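Local coordinates for Ice-binding protein (Flavobacteriaceae bacterium, PDB 5UYT) that probably binds ice crystals and so gives its Antarctic bacterium antifreeze activity, using tandem ice-binding modules built as right-handed beta-helices, at residues Leu14-Ala18 with Ala60-Leu64; Ile29-Thr35 with Val46-Asp52; Leu71-Pro76 with Phe119-Ile123; Ser180-Arg184 with Val199-Ile203. All coordinates share one frame; numbering follows the deposited sequence. Where two conformers were deposited one is given.

All four contacts belong to the first of two tandem beta-helical modules. Along the chain, contact 2 is nested inside the loop closed by contact 1; contacts 3 and 4 follow in series. Contacts 1 and 3 share helix 55-73 and lie with centres about 19 Å apart, so they record how this helix runs along the outside of the solenoid. Contacts 2 and 4 join neighbouring coils; their centres are about 12 Å apart, and strands 28-30 and 198-200 pair between them. Contact 1 meets contact 2 through strands 12-16 and 32-35. The module's late strands 180-187 and 198-200 thus return beside its early 12-16 and 28-30, so that segments distant in sequence become neighbours in the solenoid.

Contact 1. Residues Leu14-Ala18 with Ala60-Leu64; sequences LFTTA and AAADL
The backbones at T17 and A61 approach to 5.0 Å between their CA atoms, but no hydrogen bond joins strand to helix, and the contact rests on side-chain packing. It is where helix 55-73 lies against the outside of the right-handed beta-helix, strand 12-16 supplying the wall. F15 does most of the work. With CG anti to the backbone N (chi1 174°), its ring reaches out from the strand into the helix surface. The methyl of A60 sits over one face in a CH-pi contact, CB standing 3.8 Å from the centroid of the F15 ring. L64 comes in at the edge instead, its CD2 lying 4.1 Å from F15 CD2. The ring's far end, CZ, comes obliquely to 3.5 Å from A61 N. Alanines suit this side of the helix because their short side chains let the backbone come close to the ring. F12 also meets the F15 ring, and L186 of the adjoining strand touches both F15 and L64. Next to T17, the hydroxyl of T16 accepts from A18 N in an ST turn. T17 rests on the helix with OG1 3.5 Å from A61 CB.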
# COMPACT_ATOMS: atom_id res chain seq x y z
N LEU A 14 12.48 6.69 -0.97
CA LEU A 14 13.63 7.26 -0.26
C LEU A 14 14.87 6.54 -0.78
O LEU A 14 14.93 5.31 -0.75
CB LEU A 14 13.53 7.00 1.25
CG LEU A 14 12.27 7.50 1.97
CD1 LEU A 14 12.22 7.00 3.42
CD2 LEU A 14 12.24 9.03 1.92
N PHE A 15 15.86 7.30 -1.25
CA PHE A 15 17.06 6.68 -1.76
C PHE A 15 18.28 7.58 -1.64
O PHE A 15 18.21 8.77 -1.97
CB PHE A 15 16.91 6.26 -3.23
CG PHE A 15 18.20 5.74 -3.83
CD1 PHE A 15 18.62 4.44 -3.57
CD2 PHE A 15 19.02 6.56 -4.60
CE1 PHE A 15 19.82 3.97 -4.08
CE2 PHE A 15 20.23 6.10 -5.11
CZ PHE A 15 20.63 4.80 -4.85
N THR A 16 19.38 7.01 -1.17
CA THR A 16 20.68 7.69 -1.26
C THR A 16 21.72 6.80 -1.92
O THR A 16 21.78 5.58 -1.71
CB THR A 16 21.19 8.23 0.10
OG1 THR A 16 22.43 8.92 -0.13
CG2 THR A 16 21.44 7.13 1.14
N THR A 17 22.54 7.43 -2.76
CA THR A 17 23.66 6.76 -3.39
C THR A 17 24.71 6.36 -2.34
O THR A 17 25.42 5.36 -2.49
CB THR A 17 24.22 7.68 -4.49
OG1 THR A 17 23.24 7.71 -5.55
CG2 THR A 17 25.59 7.22 -5.03
N ALA A 18 24.81 7.13 -1.26
CA ALA A 18 25.78 6.83 -0.21
C ALA A 18 25.37 7.46 1.11
O ALA A 18 25.27 8.68 1.22
CB ALA A 18 27.17 7.29 -0.62
N ALA A 60 19.75 2.55 -9.46
CA ALA A 60 19.18 3.82 -8.97
C ALA A 60 20.26 4.91 -8.84
O ALA A 60 20.04 6.07 -9.25
CB ALA A 60 18.43 3.61 -7.65
N ALA A 61 21.41 4.54 -8.29
CA ALA A 61 22.52 5.49 -8.14
C ALA A 61 22.93 6.09 -9.49
O ALA A 61 23.13 7.31 -9.60
CB ALA A 61 23.72 4.82 -7.46
N ALA A 62 23.05 5.24 -10.52
CA ALA A 62 23.48 5.69 -11.84
C ALA A 62 22.42 6.56 -12.49
O ALA A 62 22.75 7.60 -13.06
CB ALA A 62 23.84 4.51 -12.74
N ASP A 63 21.15 6.16 -12.37
CA ASP A 63 20.06 6.92 -12.98
C ASP A 63 19.77 8.23 -12.24
O ASP A 63 19.32 9.20 -12.87
CB ASP A 63 18.80 6.06 -13.13
CG ASP A 63 19.00 4.94 -14.15
OD1 ASP A 63 20.01 4.99 -14.89
OD2 ASP A 63 18.17 4.00 -14.20
N LEU A 64 20.03 8.27 -10.93
CA LEU A 64 19.86 9.51 -10.16
C LEU A 64 20.88 10.55 -10.63
O LEU A 64 20.57 11.73 -10.77
CB LEU A 64 19.99 9.29 -8.64
CG LEU A 64 19.88 10.54 -7.75
CD1 LEU A 64 18.57 11.29 -7.99
CD2 LEU A 64 20.01 10.20 -6.27

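Contact 2. Residues Ile29-Thr35 with Val46-Asp52; sequences ITGDVGT and VDGVMQD
The carboxylate of D32 receives both V49 N and the Q51 amide over the same face, each donor standing well out of its plane. V49 N reaches OD1 of D32 at 2.8 Å with an N-H...O angle of 173°. Q51 NE2 bonds D32 OD2 at 3.1 Å, and that oxygen lies in the amide's own plane, the two flat groups being turned 67° apart. The other end of the amide, OE1, is held by N54. An alanine in place of D32 would probably leave V49 N and Q51 NE2 without their acceptor and the amide freer to turn. Around this clasp run two successive coils of the right-handed beta-helix, paired in parallel: V33 N bonds V49 O, and V33 O takes Q51 N. G34 has to be a glycine, since a CB would run into Q51 O. G31 O, buried without a conventional partner, meets G48 CA at 3.5 Å in a CA-H...O contact. On the inner side, the bent chain of M50 brings CE to 3.6 Å from V33 CG1. A water joins T30 OG1 to D47 OD2; R200 also bonds the threonine hydroxyl, and the D47 carboxylate bonds Y312 and T308 of the second ice-binding module.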
# COMPACT_ATOMS: atom_id res chain seq x y z
N ILE A 29 5.10 4.57 4.05
CA ILE A 29 5.98 4.75 2.88
C ILE A 29 5.48 3.88 1.75
O ILE A 29 5.25 2.70 1.96
CB ILE A 29 7.44 4.29 3.14
CG1 ILE A 29 8.04 4.95 4.42
CG2 ILE A 29 8.30 4.50 1.89
CD1 ILE A 29 8.43 6.40 4.28
N THR A 30 5.34 4.48 0.56
CA THR A 30 5.02 3.75 -0.67
C THR A 30 6.12 4.00 -1.69
O THR A 30 6.27 5.12 -2.16
CB THR A 30 3.67 4.17 -1.27
OG1 THR A 30 2.66 3.99 -0.28
CG2 THR A 30 3.34 3.28 -2.52
N GLY A 31 6.83 2.95 -2.04
CA GLY A 31 8.01 3.02 -2.90
C GLY A 31 9.13 2.24 -2.23
O GLY A 31 9.10 2.01 -1.00
N ASP A 32 10.16 1.90 -3.01
CA ASP A 32 11.32 1.27 -2.40
C ASP A 32 12.04 2.25 -1.46
O ASP A 32 11.96 3.49 -1.63
CB ASP A 32 12.28 0.71 -3.46
CG ASP A 32 11.71 -0.48 -4.23
OD1 ASP A 32 10.59 -0.95 -3.91
OD2 ASP A 32 12.40 -0.95 -5.17
N VAL A 33 12.83 1.69 -0.53
CA VAL A 33 13.64 2.46 0.41
C VAL A 33 15.04 1.86 0.35
O VAL A 33 15.20 0.65 0.46
CB VAL A 33 13.10 2.33 1.85
CG1 VAL A 33 14.08 2.95 2.87
CG2 VAL A 33 11.71 2.95 1.97
N GLY A 34 16.06 2.69 0.19
CA GLY A 34 17.36 2.08 0.11
C GLY A 34 18.56 2.99 0.09
O GLY A 34 18.43 4.23 0.03
N THR A 35 19.71 2.35 0.14
CA THR A 35 20.99 3.03 0.04
C THR A 35 21.96 2.10 -0.70
O THR A 35 21.94 0.88 -0.52
CB THR A 35 21.52 3.44 1.43
OG1 THR A 35 22.95 3.58 1.39
CG2 THR A 35 21.12 2.38 2.51
N VAL A 46 6.73 -1.28 5.01
CA VAL A 46 6.88 -0.38 3.86
C VAL A 46 6.21 -0.99 2.65
O VAL A 46 6.39 -2.17 2.40
CB VAL A 46 8.38 -0.12 3.58
CG1 VAL A 46 8.57 0.54 2.22
CG2 VAL A 46 8.95 0.79 4.66
N ASP A 47 5.37 -0.23 1.94
CA ASP A 47 4.83 -0.72 0.68
C ASP A 47 5.88 -0.51 -0.41
O ASP A 47 5.76 0.39 -1.25
CB ASP A 47 3.50 -0.04 0.28
CG ASP A 47 2.91 -0.65 -0.97
OD1 ASP A 47 3.35 -1.76 -1.32
OD2 ASP A 47 2.00 -0.05 -1.61
N GLY A 48 6.87 -1.39 -0.42
CA GLY A 48 8.03 -1.27 -1.30
C GLY A 48 9.09 -2.23 -0.79
O GLY A 48 8.93 -2.83 0.29
N VAL A 49 10.16 -2.38 -1.56
CA VAL A 49 11.23 -3.31 -1.18
C VAL A 49 12.32 -2.55 -0.46
O VAL A 49 12.71 -1.43 -0.88
CB VAL A 49 11.80 -4.03 -2.42
CG1 VAL A 49 12.95 -4.98 -2.05
CG2 VAL A 49 10.67 -4.74 -3.16
N MET A 50 12.81 -3.14 0.63
CA MET A 50 14.01 -2.60 1.31
C MET A 50 15.24 -3.03 0.52
O MET A 50 15.61 -4.20 0.55
CB MET A 50 14.06 -3.10 2.78
CG MET A 50 12.78 -2.81 3.58
SD MET A 50 12.25 -1.08 3.57
CE MET A 50 13.61 -0.30 4.45
N GLN A 51 15.87 -2.08 -0.20
CA GLN A 51 16.99 -2.38 -1.10
C GLN A 51 18.30 -1.86 -0.49
O GLN A 51 18.45 -0.65 -0.35
CB GLN A 51 16.79 -1.68 -2.46
CG GLN A 51 15.44 -1.89 -3.13
CD GLN A 51 15.35 -3.22 -3.85
OE1 GLN A 51 16.12 -4.14 -3.57
NE2 GLN A 51 14.37 -3.36 -4.72
N ASP A 52 19.21 -2.76 -0.13
CA ASP A 52 20.46 -2.38 0.55
C ASP A 52 21.64 -2.89 -0.25
O ASP A 52 21.81 -4.10 -0.38
CB ASP A 52 20.50 -2.97 1.98
CG ASP A 52 19.33 -2.49 2.87
OD1 ASP A 52 18.98 -1.26 2.82
OD2 ASP A 52 18.76 -3.33 3.62
O HOH W 1 0.85 2.16 -0.69
O HOH W 2 16.50 -0.46 2.77

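Contact 3. Residues Leu71-Pro76 with Phe119-Ile123; sequences LNAAIP and FIFKI
K122 sends its long side chain from the strand to the end of the helix, where its ammonium group meets the carbonyls of N72 and A74. The two bonds differ in approach. A74 O is reached at 2.7 Å by K122 NZ lying in the carbonyl plane, whereas N72 O, 3.2 Å from K122 NZ, is met from above its plane. A bend at chi3 (91°) in an otherwise extended chain swings CE and NZ toward these oxygens, and K122 CE passes 3.5 Å from L71 O. That carbonyl is itself engaged by A74 N, the bond spanning the helix's last turn. P76 crosses the end of the lysine at about a right angle, its ring atoms CG and CD facing NZ. Lysine suits the place because its aliphatic part can be buried while its tip bonds a carbonyl of the last helical turn (N72) and one just beyond it (A74); the positive charge is also likely to sit well near the negative end of the helix dipole. A methionine in its place would probably leave the N72 and A74 carbonyls without this donor and the helix end less firmly tied to the strand. Beside the lysine, L71 and I120 pack obliquely, L71 CD2 resting 4.0 Å from I120 CG2. I120 CD1 extends further to the small methyl of A74, CB being 4.1 Å away. F147 also touches L71, and N94 touches A74. The arrangement is that of the ice-binding-like fold, in which a long helix packs lengthwise along one face of a right-handed beta-helix.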
# COMPACT_ATOMS: atom_id res chain seq x y z
N LEU A 71 18.68 17.93 -14.68
CA LEU A 71 18.19 19.04 -13.84
C LEU A 71 19.18 20.24 -13.85
O LEU A 71 18.78 21.41 -13.99
CB LEU A 71 17.91 18.56 -12.41
CG LEU A 71 16.71 17.61 -12.32
CD1 LEU A 71 16.50 17.09 -10.90
CD2 LEU A 71 15.46 18.31 -12.81
N ASN A 72 20.47 19.91 -13.72
CA ASN A 72 21.52 20.93 -13.67
C ASN A 72 21.69 21.63 -15.02
O ASN A 72 22.04 22.80 -15.07
CB ASN A 72 22.82 20.32 -13.16
CG ASN A 72 23.75 21.35 -12.52
OD1 ASN A 72 23.30 22.34 -11.93
ND2 ASN A 72 25.04 21.11 -12.63
N ALA A 73 21.37 20.91 -16.10
CA ALA A 73 21.42 21.47 -17.46
C ALA A 73 20.19 22.31 -17.84
O ALA A 73 20.26 23.09 -18.80
CB ALA A 73 21.63 20.36 -18.48
N ALA A 74 19.08 22.16 -17.11
CA ALA A 74 17.84 22.90 -17.39
C ALA A 74 18.06 24.41 -17.44
O ALA A 74 18.61 25.01 -16.50
CB ALA A 74 16.75 22.54 -16.37
N ILE A 75 17.65 25.03 -18.55
CA ILE A 75 17.84 26.47 -18.74
C ILE A 75 16.75 27.27 -18.00
O ILE A 75 15.56 27.17 -18.34
CB ILE A 75 17.93 26.86 -20.24
CG1 ILE A 75 18.83 25.87 -21.00
CG2 ILE A 75 18.48 28.28 -20.38
CD1 ILE A 75 19.05 26.19 -22.47
N PRO A 76 17.15 28.06 -16.97
CA PRO A 76 16.17 28.80 -16.16
C PRO A 76 15.27 29.70 -17.01
O PRO A 76 15.73 30.32 -17.98
CB PRO A 76 17.05 29.63 -15.22
CG PRO A 76 18.36 28.93 -15.19
CD PRO A 76 18.53 28.39 -16.58
N PHE A 119 7.77 21.72 -13.41
CA PHE A 119 8.23 22.73 -12.45
C PHE A 119 9.59 22.26 -11.93
O PHE A 119 9.67 21.24 -11.28
CB PHE A 119 7.22 22.82 -11.28
CG PHE A 119 5.81 23.14 -11.71
CD1 PHE A 119 5.32 24.44 -11.61
CD2 PHE A 119 4.96 22.13 -12.20
CE1 PHE A 119 4.01 24.74 -12.00
CE2 PHE A 119 3.65 22.43 -12.60
CZ PHE A 119 3.18 23.74 -12.49
N ILE A 120 10.67 22.96 -12.28
CA ILE A 120 12.01 22.61 -11.80
C ILE A 120 12.56 23.78 -10.97
O ILE A 120 12.54 24.94 -11.42
CB ILE A 120 12.99 22.27 -12.97
CG1 ILE A 120 12.57 20.99 -13.70
CG2 ILE A 120 14.44 22.18 -12.48
CD1 ILE A 120 13.22 20.81 -15.07
N PHE A 121 13.01 23.48 -9.76
CA PHE A 121 13.58 24.48 -8.88
C PHE A 121 15.06 24.20 -8.71
O PHE A 121 15.46 23.12 -8.26
CB PHE A 121 12.86 24.49 -7.54
CG PHE A 121 11.42 24.88 -7.66
CD1 PHE A 121 11.06 26.21 -7.62
CD2 PHE A 121 10.43 23.90 -7.83
CE1 PHE A 121 9.72 26.58 -7.74
CE2 PHE A 121 9.09 24.26 -7.95
CZ PHE A 121 8.74 25.62 -7.91
N LYS A 122 15.88 25.16 -9.14
CA LYS A 122 17.32 25.08 -9.01
C LYS A 122 17.75 25.86 -7.77
O LYS A 122 17.81 27.10 -7.80
CB LYS A 122 17.99 25.59 -10.28
CG LYS A 122 17.60 24.76 -11.49
CD LYS A 122 18.21 25.29 -12.78
CE LYS A 122 19.56 24.66 -13.09
NZ LYS A 122 20.13 25.26 -14.33
N ILE A 123 18.00 25.14 -6.69
CA ILE A 123 18.34 25.79 -5.41
C ILE A 123 19.84 25.71 -5.15
O ILE A 123 20.36 24.64 -4.84
CB ILE A 123 17.57 25.15 -4.22
CG1 ILE A 123 16.04 25.00 -4.46
CG2 ILE A 123 17.91 25.89 -2.92
CD1 ILE A 123 15.32 26.28 -4.90

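Contact 4. Residues Ser180-Arg184 with Val199-Ile203; sequences SLEGR and VRKPI
L181 and V199 pair in the tight half of this contact, on adjoining parallel strands of the beta-helix. R200 N bonds L181 O, and G183 N returns to R200 O, both at 3.0 Å. Inward, the two apolar side chains lie side by side and point the same way, L181 CD2 being 4.0 Å from V199 CG1. G183 sits at the corner where the chain changes face; a side chain there would strike L181 CD1 and the preceding carbonyl O. P202 packs against the corner, its CD 3.6 Å from G183 CA. The same CD lies 3.4 Å from R184 NH1, over one face of the guanidinium, which the extended chain of R184 carries across to the proline ring. At the guanidinium edge a water accepts weakly from R184 NH2 and donates to P202 O. The solvent side is looser. There a chi1 of -179° turns the E182 chain away from its own backbone nitrogen, outward to a salt bridge with K163, and another water links its OE2 to I203 N. R184 also gives hydrogen bonds to N165 OD1 and A10 O; these neutral oxygens are likely to make its charge more tolerable against the proline.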
# COMPACT_ATOMS: atom_id res chain seq x y z
N SER A 180 4.65 15.24 4.98
CA SER A 180 3.86 14.46 4.04
C SER A 180 4.35 14.81 2.64
O SER A 180 4.12 15.92 2.17
CB SER A 180 2.38 14.82 4.19
OG SER A 180 1.64 13.93 3.40
N LEU A 181 5.00 13.85 1.99
CA LEU A 181 5.62 14.06 0.69
C LEU A 181 4.98 13.17 -0.38
O LEU A 181 5.05 11.94 -0.30
CB LEU A 181 7.13 13.78 0.79
CG LEU A 181 7.98 13.78 -0.50
CD1 LEU A 181 7.79 15.07 -1.28
CD2 LEU A 181 9.47 13.53 -0.21
N GLU A 182 4.33 13.79 -1.35
CA GLU A 182 3.91 13.08 -2.57
C GLU A 182 5.07 13.39 -3.51
O GLU A 182 5.16 14.48 -4.06
CB GLU A 182 2.59 13.66 -3.11
CG GLU A 182 2.09 12.95 -4.37
CD GLU A 182 0.94 13.69 -5.09
OE1 GLU A 182 0.46 14.75 -4.62
OE2 GLU A 182 0.51 13.20 -6.14
N GLY A 183 5.97 12.42 -3.68
CA GLY A 183 7.26 12.72 -4.29
C GLY A 183 8.30 11.72 -3.80
O GLY A 183 7.97 10.62 -3.36
N ARG A 184 9.55 12.13 -3.87
CA ARG A 184 10.67 11.26 -3.50
C ARG A 184 11.72 12.10 -2.80
O ARG A 184 11.87 13.30 -3.09
CB ARG A 184 11.29 10.64 -4.77
CG ARG A 184 10.38 9.67 -5.52
CD ARG A 184 11.00 9.25 -6.85
NE ARG A 184 10.13 8.32 -7.59
CZ ARG A 184 9.27 8.68 -8.54
NH1 ARG A 184 9.14 9.95 -8.89
NH2 ARG A 184 8.50 7.76 -9.15
N VAL A 199 5.47 9.27 2.91
CA VAL A 199 6.14 9.57 1.62
C VAL A 199 5.60 8.53 0.64
O VAL A 199 5.78 7.33 0.86
CB VAL A 199 7.69 9.44 1.68
CG1 VAL A 199 8.31 9.78 0.33
CG2 VAL A 199 8.31 10.31 2.75
N ARG A 200 4.96 8.99 -0.44
CA ARG A 200 4.42 8.10 -1.45
C ARG A 200 4.93 8.58 -2.80
O ARG A 200 4.73 9.75 -3.17
CB ARG A 200 2.90 8.10 -1.41
CG ARG A 200 2.34 7.96 0.01
CD ARG A 200 1.15 7.04 0.04
NE ARG A 200 0.46 7.08 1.32
CZ ARG A 200 0.61 6.17 2.28
NH1 ARG A 200 1.48 5.15 2.14
NH2 ARG A 200 -0.07 6.30 3.38
N LYS A 201 5.61 7.69 -3.52
CA LYS A 201 6.13 8.08 -4.84
C LYS A 201 4.96 8.48 -5.75
O LYS A 201 3.83 7.93 -5.65
CB LYS A 201 7.00 6.97 -5.45
CG LYS A 201 6.25 5.68 -5.77
CD LYS A 201 7.20 4.61 -6.29
CE LYS A 201 6.43 3.37 -6.70
NZ LYS A 201 7.33 2.28 -7.24
N PRO A 202 5.18 9.49 -6.61
CA PRO A 202 4.10 9.95 -7.47
C PRO A 202 3.81 8.92 -8.56
O PRO A 202 4.70 8.19 -8.97
CB PRO A 202 4.63 11.26 -8.08
CG PRO A 202 6.08 11.30 -7.80
CD PRO A 202 6.44 10.23 -6.80
N ILE A 203 2.55 8.80 -8.94
CA ILE A 203 2.18 7.93 -10.04
C ILE A 203 2.08 8.81 -11.28
O ILE A 203 2.30 10.04 -11.19
CB ILE A 203 0.89 7.13 -9.70
CG1 ILE A 203 -0.30 8.06 -9.43
CG2 ILE A 203 1.14 6.24 -8.49
CD1 ILE A 203 -1.54 7.34 -8.89
O HOH W 3 0.76 10.45 -6.96
O HOH W 4 6.17 8.82 -11.29